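Local coordinates for protein probable manganase-dependent inorganic pyrophosphatase (Clostridium perfringens, PDB 3L2B) that probably hydrolyses inorganic pyrophosphate as a manganese-dependent family II enzyme and carries a regulatory region of CBS and DRTGG domains that binds the activator diadenosine tetraphosphate, at residues 77-82 with 141-146; 70-75 with 179-184; 122-127 with 134-139; 89-94 with 149-154. All coordinates share one frame; numbering follows the deposited sequence.

Contact 1. Residues 77-82 with 141-146; sequences TSLDNI and VSLLIV
A small, fully apolar helix-on-sheet contact joins Leu79 and Ile82, on the first turn of helix 79-85, to Leu143 at the start of strand 143-146. Ile82 and Leu143 reach toward each other tip to tip, with Ile82 CD1 4.1 Å from Leu143 CD2. The same leucine also meets the other helix residue: Leu79 CD1 lies 4.4 Å from Leu143 CD1. Leu143 can serve both because its CG stands opposite the backbone N (chi1 179°), which sends the forked end out from the sheet; CD2 meets Ile82, and CD1 is the nearer branch to Leu79. Strand 143-146 is an inner strand of the mixed sheet of the DRTGG domain, an alpha/beta layer with helices on both faces. Leu143 and Ile145 look to the side of helix 79-85, whereas Leu144 packs on helix 130-138 on the opposite face of the sheet. Leu79 also packs on Thr166 and Ile82 on Ile168, both of the adjacent strand 166-169. The helix start is fixed by Ser78 at the N-cap, whose OG accepts from Asn81 N at 2.9 Å and a fairly straight 158°. Asn81 ND2 in turn donates to the carbonyl oxygens of Glu23 and Ser184.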
loop_
_atom_site.group_PDB
_atom_site.type_symbol
_atom_site.label_atom_id
_atom_site.label_comp_id
_atom_site.label_asym_id
_atom_site.label_seq_id
_atom_site.Cartn_x
_atom_site.Cartn_y
_atom_site.Cartn_z
ATOM N N THR A 77 6.304 15.024 -5.758
ATOM C CA THR A 77 7.227 14.276 -4.896
ATOM C C THR A 77 8.658 14.732 -5.165
ATOM O O THR A 77 9.076 14.931 -6.315
ATOM C CB THR A 77 7.106 12.733 -5.062
ATOM O OG1 THR A 77 5.820 12.300 -4.611
ATOM C CG2 THR A 77 8.183 11.994 -4.234
ATOM N N SER A 78 9.383 14.938 -4.085
ATOM C CA SER A 78 10.758 15.449 -4.136
ATOM C C SER A 78 11.714 14.326 -4.419
ATOM O O SER A 78 11.442 13.171 -4.138
ATOM C CB SER A 78 11.146 16.080 -2.804
ATOM O OG SER A 78 11.487 15.050 -1.885
ATOM N N LEU A 79 12.855 14.688 -4.963
ATOM C CA LEU A 79 13.938 13.734 -5.204
ATOM C C LEU A 79 14.439 13.156 -3.887
ATOM O O LEU A 79 14.739 11.973 -3.790
ATOM C CB LEU A 79 15.103 14.391 -5.928
ATOM C CG LEU A 79 16.208 13.392 -6.272
ATOM C CD1 LEU A 79 15.663 12.178 -7.127
ATOM C CD2 LEU A 79 17.344 14.116 -6.964
ATOM N N ASP A 80 14.541 14.002 -2.879
ATOM C CA ASP A 80 14.960 13.534 -1.528
ATOM C C ASP A 80 14.103 12.366 -1.000
ATOM O O ASP A 80 14.602 11.380 -0.443
ATOM C CB ASP A 80 14.898 14.687 -0.516
ATOM C CG ASP A 80 16.040 15.682 -0.711
ATOM O OD1 ASP A 80 17.153 15.231 -1.043
ATOM O OD2 ASP A 80 15.819 16.900 -0.568
ATOM N N ASN A 81 12.799 12.523 -1.160
ATOM C CA ASN A 81 11.850 11.532 -0.661
ATOM C C ASN A 81 12.040 10.190 -1.349
ATOM O O ASN A 81 12.096 9.132 -0.692
ATOM C CB ASN A 81 10.409 12.029 -0.802
ATOM C CG ASN A 81 10.023 12.954 0.323
ATOM O OD1 ASN A 81 10.885 13.524 0.976
ATOM N ND2 ASN A 81 8.736 13.088 0.574
ATOM N N ILE A 82 12.199 10.272 -2.669
ATOM C CA ILE A 82 12.429 9.107 -3.501
ATOM C C ILE A 82 13.759 8.477 -3.114
ATOM O O ILE A 82 13.850 7.252 -2.937
ATOM C CB ILE A 82 12.425 9.441 -5.008
ATOM C CG1 ILE A 82 11.033 9.858 -5.469
ATOM C CG2 ILE A 82 12.840 8.234 -5.818
ATOM C CD1 ILE A 82 11.001 10.592 -6.836
ATOM N N VAL A 141 14.034 11.013 -20.342
ATOM C CA VAL A 141 13.335 10.687 -19.104
ATOM C C VAL A 141 13.728 11.750 -18.060
ATOM O O VAL A 141 14.836 12.287 -18.081
ATOM C CB VAL A 141 13.663 9.286 -18.599
ATOM C CG1 VAL A 141 13.077 8.199 -19.552
ATOM C CG2 VAL A 141 15.152 9.124 -18.421
ATOM N N SER A 142 12.790 12.088 -17.200
ATOM C CA SER A 142 13.061 13.064 -16.171
ATOM C C SER A 142 13.841 12.393 -15.040
ATOM O O SER A 142 14.581 13.042 -14.316
ATOM C CB SER A 142 11.768 13.677 -15.634
ATOM O OG SER A 142 10.978 12.702 -14.980
ATOM N N LEU A 143 13.688 11.083 -14.913
ATOM C CA LEU A 143 14.375 10.338 -13.840
ATOM C C LEU A 143 14.666 8.921 -14.235
ATOM O O LEU A 143 13.756 8.150 -14.567
ATOM C CB LEU A 143 13.588 10.359 -12.538
ATOM C CG LEU A 143 14.174 9.613 -11.333
ATOM C CD1 LEU A 143 15.583 10.130 -11.006
ATOM C CD2 LEU A 143 13.247 9.725 -10.118
ATOM N N LEU A 144 15.954 8.599 -14.174
ATOM C CA LEU A 144 16.448 7.243 -14.359
ATOM C C LEU A 144 16.772 6.607 -13.013
ATOM O O LEU A 144 17.616 7.089 -12.278
ATOM C CB LEU A 144 17.670 7.249 -15.265
ATOM C CG LEU A 144 18.288 5.890 -15.627
ATOM C CD1 LEU A 144 17.259 4.963 -16.219
ATOM C CD2 LEU A 144 19.449 6.103 -16.595
ATOM N N ILE A 145 16.036 5.540 -12.690
ATOM C CA ILE A 145 16.290 4.743 -11.498
ATOM C C ILE A 145 16.926 3.411 -11.907
ATOM O O ILE A 145 16.284 2.566 -12.514
ATOM C CB ILE A 145 15.007 4.496 -10.688
ATOM C CG1 ILE A 145 14.204 5.783 -10.530
ATOM C CG2 ILE A 145 15.319 3.981 -9.308
ATOM C CD1 ILE A 145 12.995 5.658 -9.593
ATOM N N VAL A 146 18.198 3.244 -11.564
ATOM C CA VAL A 146 18.917 2.000 -11.839
ATOM C C VAL A 146 18.789 1.076 -10.644
ATOM O O VAL A 146 19.039 1.484 -9.498
ATOM C CB VAL A 146 20.390 2.229 -12.207
ATOM C CG1 VAL A 146 21.092 0.882 -12.517
ATOM C CG2 VAL A 146 20.507 3.199 -13.405
#

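Contact 2. Residues 70-75 with 179-184; sequences NILAKS and RLIVQS
Leu72 and Ile181 cross at about a right angle, meeting through their methyl ends, with Leu72 CD1 3.9 Å from Ile181 CD1. Ile181 reaches this point by an extended chain, its CG1 swung to the far side from the backbone N (chi1 -159°) and CD1 continuing the zigzag. The other branch of the leucine rests against a polar group, with Leu72 CD2 4.1 Å from Ser184 OG. That hydroxyl is turned back to its own backbone and donates to Ile181 O at 2.7 Å, close to the carbonyl direction (C=O...OG angle 167°), so the oxygen facing the leucine is already engaged. The contact sets the short helix 71-74 against Ile181 and the 3-10 turn 182-184 that comes after it, following helix 174-180 in the DRTGG region. Ser75 ends the short helix with a similar fold-back: its OG donates to Ile71 O at 2.6 Å, and its N reaches the same oxygen at 2.9 Å. Ser75 OG is also hydrogen-bonded to Thr77 OG1. Beyond the two segments lies the dimer partner: Ile181 packs on Phe175 of the second subunit, and Arg179 makes a cation-pi interaction with Trp67 of that subunit.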
loop_
_atom_site.group_PDB
_atom_site.type_symbol
_atom_site.label_atom_id
_atom_site.label_comp_id
_atom_site.label_asym_id
_atom_site.label_seq_id
_atom_site.Cartn_x
_atom_site.Cartn_y
_atom_site.Cartn_z
ATOM N N ASN A 70 0.899 8.779 -12.808
ATOM C CA ASN A 70 1.362 10.151 -12.859
ATOM C C ASN A 70 1.405 10.803 -11.446
ATOM O O ASN A 70 1.598 12.012 -11.295
ATOM C CB ASN A 70 0.352 10.891 -13.733
ATOM C CG ASN A 70 0.924 12.062 -14.432
ATOM O OD1 ASN A 70 0.785 13.181 -13.951
ATOM N ND2 ASN A 70 1.550 11.838 -15.593
ATOM N N ILE A 71 1.229 9.997 -10.407
ATOM C CA ILE A 71 1.139 10.553 -9.022
ATOM C C ILE A 71 2.397 11.317 -8.546
ATOM O O ILE A 71 2.298 12.195 -7.683
ATOM C CB ILE A 71 0.732 9.506 -7.909
ATOM C CG1 ILE A 71 1.493 8.183 -8.041
ATOM C CG2 ILE A 71 -0.762 9.257 -7.929
ATOM C CD1 ILE A 71 2.973 8.344 -8.236
ATOM N N LEU A 72 3.570 10.991 -9.099
ATOM C CA LEU A 72 4.803 11.704 -8.697
ATOM C C LEU A 72 4.687 13.171 -9.143
ATOM O O LEU A 72 5.089 14.085 -8.424
ATOM C CB LEU A 72 6.091 11.029 -9.209
ATOM C CG LEU A 72 6.429 9.643 -8.625
ATOM C CD1 LEU A 72 7.777 9.118 -9.146
ATOM C CD2 LEU A 72 6.451 9.625 -7.094
ATOM N N ALA A 73 4.051 13.373 -10.298
ATOM C CA ALA A 73 3.864 14.717 -10.863
ATOM C C ALA A 73 2.810 15.461 -10.073
ATOM O O ALA A 73 3.003 16.601 -9.624
ATOM C CB ALA A 73 3.450 14.639 -12.348
ATOM N N LYS A 74 1.684 14.785 -9.897
ATOM C CA LYS A 74 0.532 15.400 -9.235
ATOM C C LYS A 74 0.872 15.776 -7.810
ATOM O O LYS A 74 0.285 16.702 -7.251
ATOM C CB LYS A 74 -0.686 14.466 -9.252
ATOM C CG LYS A 74 -1.368 14.337 -10.625
ATOM C CD LYS A 74 -2.805 13.783 -10.485
ATOM C CE LYS A 74 -3.723 14.168 -11.677
ATOM N NZ LYS A 74 -3.132 13.894 -13.032
ATOM N N SER A 75 1.813 15.046 -7.215
ATOM C CA SER A 75 2.152 15.235 -5.801
ATOM C C SER A 75 3.412 16.060 -5.622
ATOM O O SER A 75 3.858 16.302 -4.505
ATOM C CB SER A 75 2.368 13.879 -5.120
ATOM O OG SER A 75 3.539 13.231 -5.623
ATOM N N ARG A 179 7.130 -1.379 -6.002
ATOM C CA ARG A 179 6.231 -1.584 -4.874
ATOM C C ARG A 179 6.464 -0.532 -3.805
ATOM O O ARG A 179 5.538 -0.110 -3.110
ATOM C CB ARG A 179 6.433 -3.029 -4.337
ATOM C CG ARG A 179 5.628 -3.444 -3.163
ATOM C CD ARG A 179 5.981 -4.883 -2.744
ATOM N NE ARG A 179 7.336 -5.070 -2.185
ATOM C CZ ARG A 179 7.766 -4.571 -1.016
ATOM N NH1 ARG A 179 6.984 -3.814 -0.264
ATOM N NH2 ARG A 179 9.005 -4.815 -0.601
ATOM N N LEU A 180 7.704 -0.064 -3.731
ATOM C CA LEU A 180 8.120 0.884 -2.691
ATOM C C LEU A 180 7.971 2.349 -3.050
ATOM O O LEU A 180 7.851 3.198 -2.177
ATOM C CB LEU A 180 9.596 0.692 -2.360
ATOM C CG LEU A 180 10.030 -0.552 -1.614
ATOM C CD1 LEU A 180 11.578 -0.677 -1.691
ATOM C CD2 LEU A 180 9.554 -0.494 -0.150
ATOM N N ILE A 181 8.021 2.651 -4.338
ATOM C CA ILE A 181 8.184 4.029 -4.763
ATOM C C ILE A 181 7.006 4.923 -4.348
ATOM O O ILE A 181 7.207 6.144 -4.115
ATOM C CB ILE A 181 8.460 4.148 -6.278
ATOM C CG1 ILE A 181 9.125 5.496 -6.553
ATOM C CG2 ILE A 181 7.162 3.941 -7.042
ATOM C CD1 ILE A 181 9.490 5.749 -8.001
ATOM N N VAL A 182 5.803 4.353 -4.181
ATOM C CA VAL A 182 4.640 5.191 -3.769
ATOM C C VAL A 182 4.724 5.635 -2.297
ATOM O O VAL A 182 4.046 6.577 -1.877
ATOM C CB VAL A 182 3.294 4.553 -4.014
ATOM C CG1 VAL A 182 3.155 4.273 -5.527
ATOM C CG2 VAL A 182 3.116 3.259 -3.172
ATOM N N GLN A 183 5.614 4.998 -1.557
ATOM C CA GLN A 183 5.829 5.342 -0.164
ATOM C C GLN A 183 6.646 6.635 -0.043
ATOM O O GLN A 183 6.896 7.137 1.029
ATOM C CB GLN A 183 6.564 4.203 0.547
ATOM C CG GLN A 183 5.835 2.837 0.412
ATOM C CD GLN A 183 6.464 1.788 1.290
ATOM O OE1 GLN A 183 7.329 2.104 2.096
ATOM N NE2 GLN A 183 6.045 0.531 1.132
ATOM N N SER A 184 7.057 7.165 -1.172
ATOM C CA SER A 184 7.890 8.336 -1.187
ATOM C C SER A 184 7.025 9.592 -1.281
ATOM O O SER A 184 7.513 10.698 -1.067
ATOM C CB SER A 184 8.884 8.243 -2.360
ATOM O OG SER A 184 8.198 8.537 -3.528
#

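Contact 3. Residues 122-127 with 134-139; sequences DIAIAG and AELIEL
Leu136 meets Ala124 and Ala126 without any ring, amide or carboxylate between them; the flat surface here is the sheet itself. On one face of strand 123-126 lie the two alanine CB atoms, covered by helix 130-138 through Leu136. On the other face are Ile123 and Ile125, the latter against Ser174 and Ser178 of helix 174-180. Along the strand edges run strands 143-146 and 104-106, bonded to it through the backbone. The leucine does all the touching from the helix. Its CG lies opposite the carbonyl carbon (chi1 -71°), and CD1 lies against both alanines, 3.5 Å from Ala126 CB and 3.8 Å from Ala124 CB. The first of these is tighter than an ordinary carbon-carbon contact. Leu136 CD2 touches Ala124 alone of the two, 3.9 Å from Ala124 CB. Strand 123-126, helix 130-138 and strand 143-146 form a beta-alpha-beta crossover, and Leu144 of the second, parallel strand packs on Leu136 as well. Just before the strand, Asp122 OD2 is held by Lys103 NZ in a salt bridge and by Ser119 N. With single methyls as the strand's whole contribution, the backbones come close, 7.4 Å between Ala124 CA and Leu136 CA, and the cohesion between the segments rests on van der Waals contact and hydrophobic burial.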
loop_
_atom_site.group_PDB
_atom_site.type_symbol
_atom_site.label_atom_id
_atom_site.label_comp_id
_atom_site.label_asym_id
_atom_site.label_seq_id
_atom_site.Cartn_x
_atom_site.Cartn_y
_atom_site.Cartn_z
ATOM N N ASP A 122 9.200 10.865 -18.344
ATOM C CA ASP A 122 8.842 9.671 -17.574
ATOM C C ASP A 122 9.879 9.354 -16.501
ATOM O O ASP A 122 11.007 9.878 -16.503
ATOM C CB ASP A 122 8.585 8.462 -18.491
ATOM C CG ASP A 122 7.221 8.542 -19.179
ATOM O OD1 ASP A 122 6.351 9.365 -18.785
ATOM O OD2 ASP A 122 7.019 7.794 -20.137
ATOM N N ILE A 123 9.454 8.514 -15.570
ATOM C CA ILE A 123 10.341 7.899 -14.594
ATOM C C ILE A 123 10.521 6.444 -14.966
ATOM O O ILE A 123 9.563 5.640 -14.956
ATOM C CB ILE A 123 9.761 8.012 -13.180
ATOM C CG1 ILE A 123 9.534 9.496 -12.834
ATOM C CG2 ILE A 123 10.685 7.408 -12.165
ATOM C CD1 ILE A 123 8.250 10.052 -13.305
ATOM N N ALA A 124 11.755 6.098 -15.287
ATOM C CA ALA A 124 12.092 4.761 -15.780
ATOM C C ALA A 124 12.871 3.947 -14.783
ATOM O O ALA A 124 13.898 4.355 -14.300
ATOM C CB ALA A 124 12.868 4.852 -17.087
ATOM N N ILE A 125 12.358 2.766 -14.493
ATOM C CA ILE A 125 13.060 1.815 -13.662
ATOM C C ILE A 125 13.756 0.841 -14.575
ATOM O O ILE A 125 13.126 0.195 -15.387
ATOM C CB ILE A 125 12.106 1.071 -12.740
ATOM C CG1 ILE A 125 11.469 2.051 -11.753
ATOM C CG2 ILE A 125 12.847 -0.029 -12.046
ATOM C CD1 ILE A 125 10.240 1.498 -11.081
ATOM N N ALA A 126 15.079 0.776 -14.438
ATOM C CA ALA A 126 15.949 0.063 -15.373
ATOM C C ALA A 126 16.994 -0.750 -14.661
ATOM O O ALA A 126 17.380 -0.448 -13.535
ATOM C CB ALA A 126 16.659 1.064 -16.295
ATOM N N GLY A 127 17.477 -1.768 -15.358
ATOM C CA GLY A 127 18.569 -2.599 -14.860
ATOM C C GLY A 127 19.956 -2.091 -15.201
ATOM O O GLY A 127 20.160 -0.924 -15.525
ATOM N N ALA A 134 21.295 4.256 -21.661
ATOM C CA ALA A 134 21.594 5.334 -22.621
ATOM C C ALA A 134 20.422 5.666 -23.533
ATOM O O ALA A 134 20.238 6.802 -23.923
ATOM C CB ALA A 134 22.846 5.003 -23.472
ATOM N N GLU A 135 19.607 4.692 -23.884
ATOM C CA GLU A 135 18.428 5.027 -24.690
ATOM C C GLU A 135 17.438 5.807 -23.826
ATOM O O GLU A 135 16.764 6.714 -24.306
ATOM C CB GLU A 135 17.789 3.766 -25.280
ATOM C CG GLU A 135 16.445 3.990 -26.015
ATOM C CD GLU A 135 16.538 4.864 -27.292
ATOM O OE1 GLU A 135 17.675 5.152 -27.767
ATOM O OE2 GLU A 135 15.449 5.246 -27.822
ATOM N N LEU A 136 17.386 5.478 -22.537
ATOM C CA LEU A 136 16.438 6.121 -21.623
ATOM C C LEU A 136 16.810 7.595 -21.515
ATOM O O LEU A 136 15.942 8.484 -21.520
ATOM C CB LEU A 136 16.403 5.423 -20.241
ATOM C CG LEU A 136 15.749 4.005 -20.176
ATOM C CD1 LEU A 136 15.887 3.353 -18.801
ATOM C CD2 LEU A 136 14.272 4.041 -20.588
ATOM N N ILE A 137 18.117 7.845 -21.461
ATOM C CA ILE A 137 18.643 9.191 -21.365
ATOM C C ILE A 137 18.340 9.960 -22.651
ATOM O O ILE A 137 17.904 11.100 -22.593
ATOM C CB ILE A 137 20.153 9.196 -21.022
ATOM C CG1 ILE A 137 20.338 8.791 -19.556
ATOM C CG2 ILE A 137 20.776 10.570 -21.296
ATOM C CD1 ILE A 137 21.689 8.227 -19.266
ATOM N N GLU A 138 18.531 9.310 -23.805
ATOM C CA GLU A 138 18.209 9.917 -25.118
ATOM C C GLU A 138 16.722 10.248 -25.242
ATOM O O GLU A 138 16.337 11.170 -25.958
ATOM C CB GLU A 138 18.640 9.019 -26.301
ATOM C CG GLU A 138 17.967 9.379 -27.631
ATOM C CD GLU A 138 18.677 8.810 -28.882
ATOM O OE1 GLU A 138 18.319 7.675 -29.331
ATOM O OE2 GLU A 138 19.583 9.510 -29.423
ATOM N N LEU A 139 15.879 9.487 -24.560
ATOM C CA LEU A 139 14.431 9.721 -24.625
ATOM C C LEU A 139 14.026 10.816 -23.642
ATOM O O LEU A 139 12.847 11.130 -23.479
ATOM C CB LEU A 139 13.639 8.428 -24.352
ATOM C CG LEU A 139 13.507 7.439 -25.513
ATOM C CD1 LEU A 139 12.959 6.076 -25.021
ATOM C CD2 LEU A 139 12.610 8.017 -26.576
#

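Contact 4. Residues 89-94 with 149-154; sequences EAQNIN and GHTPSK
Gln91 packs on Thr151 and Pro152 at a classic beta bulge: Gln91 and Asn92 together face Val167 of strand 166-169, at the outer strand 89-92 of the DRTGG domain's sheet. The loop that brings the two partners follows strand 143-146, passes through an inverse gamma turn centred on His150, and leads into helix 154-163. Van der Waals contacts carry the junction. Gln91 crosses Thr151 obliquely, and its CG comes within 3.6 Å of Thr151 CG2, with CD a little farther from the same methyl at 3.8 Å. A bend at chi2 (74°) turns the amide back, placing Gln91 OE1 3.7 Å from Pro152 CD. Pro152 is buried, while Thr151 is exposed. Among the polar bonds, Ser153, at the N-cap of the next helix, makes a weak capping bond to Ile156 N. The amide of Gln91 is held at both ends. Gln91 OE1 is hydrogen-bonded to Thr169 OG1 on the neighbouring strand, and both Thr151 and Pro152 also pack on Thr169. The nitrogen end closes back on its own strand, though weakly: Gln91 NE2 lies 2.9 Å from Glu89 O, with an N-H...O angle of 133°.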
loop_
_atom_site.group_PDB
_atom_site.type_symbol
_atom_site.label_atom_id
_atom_site.label_comp_id
_atom_site.label_asym_id
_atom_site.label_seq_id
_atom_site.Cartn_x
_atom_site.Cartn_y
_atom_site.Cartn_z
ATOM N N GLU A 89 21.099 6.387 -4.134
ATOM C CA GLU A 89 22.070 7.465 -4.229
ATOM C C GLU A 89 21.958 8.049 -5.615
ATOM O O GLU A 89 21.757 7.327 -6.590
ATOM C CB GLU A 89 23.506 6.947 -3.969
ATOM C CG GLU A 89 23.769 6.472 -2.519
ATOM C CD GLU A 89 24.182 7.595 -1.544
ATOM O OE1 GLU A 89 25.172 8.318 -1.832
ATOM O OE2 GLU A 89 23.538 7.734 -0.469
ATOM N N ALA A 90 22.094 9.362 -5.678
ATOM C CA ALA A 90 22.064 10.089 -6.933
ATOM C C ALA A 90 23.449 10.118 -7.534
ATOM O O ALA A 90 24.442 10.257 -6.825
ATOM C CB ALA A 90 21.542 11.495 -6.710
ATOM N N GLN A 91 23.494 9.950 -8.851
ATOM C CA GLN A 91 24.732 10.057 -9.630
ATOM C C GLN A 91 24.774 11.341 -10.444
ATOM O O GLN A 91 25.830 11.871 -10.758
ATOM C CB GLN A 91 24.878 8.871 -10.586
ATOM C CG GLN A 91 25.325 7.617 -9.904
ATOM C CD GLN A 91 24.237 7.010 -9.101
ATOM O OE1 GLN A 91 23.227 6.585 -9.653
ATOM N NE2 GLN A 91 24.408 6.984 -7.790
ATOM N N ASN A 92 23.595 11.791 -10.833
ATOM C CA ASN A 92 23.427 13.123 -11.384
ATOM C C ASN A 92 22.080 13.672 -10.993
ATOM O O ASN A 92 21.110 12.925 -10.834
ATOM C CB ASN A 92 23.532 13.103 -12.902
ATOM C CG ASN A 92 23.550 14.491 -13.491
ATOM O OD1 ASN A 92 24.335 15.324 -13.067
ATOM N ND2 ASN A 92 22.714 14.738 -14.489
ATOM N N ILE A 93 22.045 14.989 -10.845
ATOM C CA ILE A 93 20.827 15.707 -10.517
ATOM C C ILE A 93 20.601 16.913 -11.419
ATOM O O ILE A 93 21.474 17.781 -11.555
ATOM C CB ILE A 93 20.850 16.223 -9.078
ATOM C CG1 ILE A 93 21.095 15.072 -8.094
ATOM C CG2 ILE A 93 19.524 16.943 -8.758
ATOM C CD1 ILE A 93 21.293 15.550 -6.653
ATOM N N ASN A 94 19.423 16.957 -12.020
ATOM C CA ASN A 94 18.942 18.164 -12.681
ATOM C C ASN A 94 18.460 19.130 -11.628
ATOM O O ASN A 94 17.365 18.998 -11.126
ATOM C CB ASN A 94 17.797 17.847 -13.655
ATOM C CG ASN A 94 17.347 19.067 -14.445
ATOM O OD1 ASN A 94 17.525 20.196 -13.994
ATOM N ND2 ASN A 94 16.786 18.845 -15.629
ATOM N N GLY A 149 21.535 -2.061 -7.272
ATOM C CA GLY A 149 22.697 -1.447 -6.615
ATOM C C GLY A 149 23.819 -1.220 -7.620
ATOM O O GLY A 149 24.937 -0.880 -7.259
ATOM N N HIS A 150 23.477 -1.386 -8.890
ATOM C CA HIS A 150 24.426 -1.288 -10.006
ATOM C C HIS A 150 24.680 0.133 -10.497
ATOM O O HIS A 150 24.264 0.507 -11.594
ATOM C CB HIS A 150 23.933 -2.156 -11.175
ATOM C CG HIS A 150 23.868 -3.616 -10.839
ATOM N ND1 HIS A 150 22.740 -4.383 -11.050
ATOM C CD2 HIS A 150 24.789 -4.440 -10.277
ATOM C CE1 HIS A 150 22.975 -5.621 -10.645
ATOM N NE2 HIS A 150 24.210 -5.683 -10.171
ATOM N N THR A 151 25.370 0.917 -9.675
ATOM C CA THR A 151 25.712 2.293 -10.055
ATOM C C THR A 151 26.212 2.272 -11.511
ATOM O O THR A 151 27.091 1.496 -11.850
ATOM C CB THR A 151 26.782 2.921 -9.131
ATOM O OG1 THR A 151 26.405 2.765 -7.751
ATOM C CG2 THR A 151 26.949 4.399 -9.423
ATOM N N PRO A 152 25.627 3.096 -12.388
ATOM C CA PRO A 152 25.963 3.012 -13.815
ATOM C C PRO A 152 27.364 3.559 -14.129
ATOM O O PRO A 152 28.022 4.129 -13.260
ATOM C CB PRO A 152 24.886 3.878 -14.467
ATOM C CG PRO A 152 24.541 4.856 -13.457
ATOM C CD PRO A 152 24.674 4.181 -12.118
ATOM N N SER A 153 27.797 3.386 -15.368
ATOM C CA SER A 153 29.156 3.759 -15.781
ATOM C C SER A 153 29.364 5.264 -15.848
ATOM O O SER A 153 28.417 6.041 -15.960
ATOM C CB SER A 153 29.509 3.136 -17.139
ATOM O OG SER A 153 28.747 3.700 -18.198
ATOM N N LYS A 154 30.636 5.650 -15.788
ATOM C CA LYS A 154 31.053 7.058 -15.862
ATOM C C LYS A 154 30.569 7.665 -17.173
ATOM O O LYS A 154 30.215 8.840 -17.234
ATOM C CB LYS A 154 32.590 7.212 -15.736
ATOM C CG LYS A 154 33.070 8.641 -15.340
ATOM C CD LYS A 154 34.614 8.817 -15.478
ATOM C CE LYS A 154 35.062 10.285 -15.327
ATOM N NZ LYS A 154 36.445 10.557 -15.873
#

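Contacts 1, 3 and 4 all reach the five-stranded mixed sheet of the DRTGG domain, with centres 11 to 12 Å apart. Contact 1 sits on one face and contact 3 on the reverse, through the adjacent strands 143-146 and 123-126, while contact 4 lies at strand 89-92, outermost within this chain. Contact 2 lies nearer the centre of the chain and the second subunit, 10 Å from contact 1 between centres and 20 Å from contact 4. Along the chain, 70-75 pairs with the much later 179-184 and encloses the other three; contacts 1 and 4 interlace, and contact 3 falls within both. Contact 2 thus brings the chain leading to the sheet and the chain leaving it together, beside the second subunit.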